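Local coordinates for TolA protein (Pseudomonas aeruginosa, PDB 1LR0) that is part of the Tol-Pal system, which probably maintains outer membrane integrity and takes part in outer membrane invagination during cell division, at residues 31-34 / 35-39. Sequence-based numbering, arbitrary orientation.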
ATOM      1  N   ASP A  31       2.530   1.360   3.612  1.00 18.77           N
ATOM      2  CA  ASP A  31       1.171   1.555   3.160  1.00 20.59           C
ATOM      3  C   ASP A  31       0.830   3.035   3.320  1.00 20.27           C
ATOM      4  O   ASP A  31       0.154   3.589   2.447  1.00 21.42           O
ATOM      5  CB  ASP A  31       0.121   0.673   3.859  1.00 21.07           C
ATOM      6  CG  ASP A  31       0.216  -0.804   3.427  1.00 28.82           C
ATOM      7  OD1 ASP A  31       1.010  -1.129   2.474  1.00 26.79           O
ATOM      8  OD2 ASP A  31      -0.467  -1.688   3.980  1.00 27.95           O
ATOM      9  N   ASP A  32       1.331   3.646   4.385  1.00 18.94           N
ATOM     10  CA  ASP A  32       1.173   5.076   4.586  1.00 19.16           C
ATOM     11  C   ASP A  32       1.843   5.860   3.440  1.00 17.10           C
ATOM     12  O   ASP A  32       1.233   6.811   2.910  1.00 16.03           O
ATOM     13  CB  ASP A  32       1.766   5.571   5.874  1.00 16.83           C
ATOM     14  CG  ASP A  32       0.962   5.234   7.085  1.00 23.51           C
ATOM     15  OD1 ASP A  32      -0.239   4.914   6.940  1.00 22.27           O
ATOM     16  OD2 ASP A  32       1.535   5.329   8.254  1.00 25.58           O
ATOM     17  N   LEU A  33       3.066   5.465   3.099  1.00 17.30           N
ATOM     18  CA  LEU A  33       3.770   6.085   1.989  1.00 17.18           C
ATOM     19  C   LEU A  33       2.938   5.944   0.708  1.00 15.40           C
ATOM     20  O   LEU A  33       2.715   6.902   0.012  1.00 16.64           O
ATOM     21  CB  LEU A  33       5.203   5.571   1.886  1.00 18.30           C
ATOM     22  CG  LEU A  33       6.059   6.061   0.705  1.00 17.15           C
ATOM     23  CD1 LEU A  33       6.364   7.467   0.976  1.00 19.63           C
ATOM     24  CD2 LEU A  33       7.301   5.258   0.586  1.00 22.94           C
ATOM     25  N   ILE A  34       2.418   4.770   0.416  1.00 14.78           N
ATOM     26  CA  ILE A  34       1.653   4.617  -0.806  1.00 15.94           C
ATOM     27  C   ILE A  34       0.475   5.571  -0.789  1.00 16.05           C
ATOM     28  O   ILE A  34       0.213   6.340  -1.724  1.00 13.82           O
ATOM     29  CB  ILE A  34       1.177   3.196  -0.923  1.00 15.16           C
ATOM     30  CG1 ILE A  34       2.345   2.252  -1.209  1.00 19.51           C
ATOM     31  CG2 ILE A  34       0.120   3.058  -1.988  1.00 18.25           C
ATOM     32  CD1 ILE A  34       1.925   0.789  -1.137  1.00 16.86           C
ATOM     33  N   VAL A  35      -0.197   5.581   0.341  1.00 14.60           N
ATOM     34  CA  VAL A  35      -1.382   6.394   0.453  1.00 15.16           C
ATOM     35  C   VAL A  35      -1.012   7.872   0.286  1.00 11.29           C
ATOM     36  O   VAL A  35      -1.667   8.599  -0.482  1.00 12.45           O
ATOM     37  CB  VAL A  35      -2.166   6.093   1.804  1.00 14.34           C
ATOM     38  CG1 VAL A  35      -3.165   7.178   2.005  1.00 17.49           C
ATOM     39  CG2 VAL A  35      -2.942   4.739   1.661  1.00 18.43           C
ATOM     40  N   ASN A  36       0.058   8.320   0.927  1.00 12.72           N
ATOM     41  CA  ASN A  36       0.408   9.727   0.803  1.00 14.44           C
ATOM     42  C   ASN A  36       0.796  10.086  -0.634  1.00 13.06           C
ATOM     43  O   ASN A  36       0.418  11.129  -1.153  1.00 13.84           O
ATOM     44  CB  ASN A  36       1.511  10.111   1.761  1.00 15.00           C
ATOM     45  CG  ASN A  36       0.970  10.328   3.266  1.00 24.29           C
ATOM     46  OD1 ASN A  36       1.132  11.392   3.797  1.00 36.31           O
ATOM     47  ND2 ASN A  36       0.265   9.363   3.826  1.00 15.89           N
ATOM     48  N   LEU A  37       1.542   9.194  -1.274  1.00 14.17           N
ATOM     49  CA  LEU A  37       2.031   9.505  -2.656  1.00 13.20           C
ATOM     50  C   LEU A  37       0.894   9.546  -3.651  1.00 13.17           C
ATOM     51  O   LEU A  37       0.823  10.445  -4.520  1.00 12.07           O
ATOM     52  CB  LEU A  37       3.113   8.501  -3.078  1.00 14.30           C
ATOM     53  CG  LEU A  37       4.398   8.548  -2.237  1.00 14.20           C
ATOM     54  CD1 LEU A  37       5.364   7.397  -2.741  1.00 15.08           C
ATOM     55  CD2 LEU A  37       4.998   9.865  -2.424  1.00 16.66           C
ATOM     56  N   VAL A  38      -0.058   8.615  -3.494  1.00 13.64           N
ATOM     57  CA  VAL A  38      -1.263   8.570  -4.325  1.00 10.71           C
ATOM     58  C   VAL A  38      -2.107   9.800  -4.022  1.00 12.95           C
ATOM     59  O   VAL A  38      -2.613  10.427  -4.905  1.00 12.89           O
ATOM     60  CB  VAL A  38      -2.044   7.315  -4.102  1.00 12.40           C
ATOM     61  CG1 VAL A  38      -3.366   7.322  -4.829  1.00 12.24           C
ATOM     62  CG2 VAL A  38      -1.227   6.067  -4.455  1.00 14.17           C
ATOM     63  N   SER A  39      -2.175  10.211  -2.783  1.00 12.04           N
ATOM     64  CA  SER A  39      -2.978  11.376  -2.464  1.00 12.29           C
ATOM     65  C   SER A  39      -2.410  12.612  -3.165  1.00 14.53           C
ATOM     66  O   SER A  39      -3.125  13.479  -3.649  1.00 11.66           O
ATOM     67  CB  SER A  39      -2.955  11.622  -0.931  1.00 11.72           C
ATOM     68  OG  SER A  39      -3.602  10.568  -0.211  1.00 10.67           O
TER
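Ile-34 and Val-38, one turn apart, run alongside each other in the same direction, with Ile-34 CG2 and Val-38 CG2 4.1 Å apart. A chi1 of -70° turns the CG1 arm of Ile-34 back toward its own amide and leaves the CG2 methyl leaning along the helix toward Val-38. The backbone beneath them is joined by a nearly straight bond from Val-38 N to Ile-34 O (2.9 Å).

Leu-33 and Leu-37 cross at a slant. With chi1 at 176°, Leu-33 reaches along the helix toward the next turn. Its CG and CD1 both lie against Leu-37 CD1, each at 3.8 Å, and Leu-37 N donates to Leu-33 O.

Val-35 occupies a neighbouring position on the helix. Its N donates to Asp-31 O, and its CG2 swings back toward the preceding turn, coming within 3.4 Å of the same Asp-31 O. One turn further on, Val-35 O accepts hydrogen bonds from both the N and the OG of Ser-39, from opposite faces of its carbonyl plane; Ser-39 OG is 2.8 Å from Val-35 O. Asp-32 O likewise takes two donors from one residue, Asn-36 N and Asn-36 ND2, the amide folding back to reach it from above the carbonyl plane at a bent 139°.

These are i to i+4 contacts near the C-terminal end of the long helix 4-41. Val-38 packs on Val-88 and Val-91 of helix 78-91 and on Leu-121 of helix 118-123, while Val-35 meets Ile-114 and Phe-116 of strand 111-116, where Asp-31 also forms a salt bridge to Arg-112. The helix is thereby seated against the three-stranded antiparallel sheet and its flanking helices in this TonB-like periplasmic C-terminal domain of TolA.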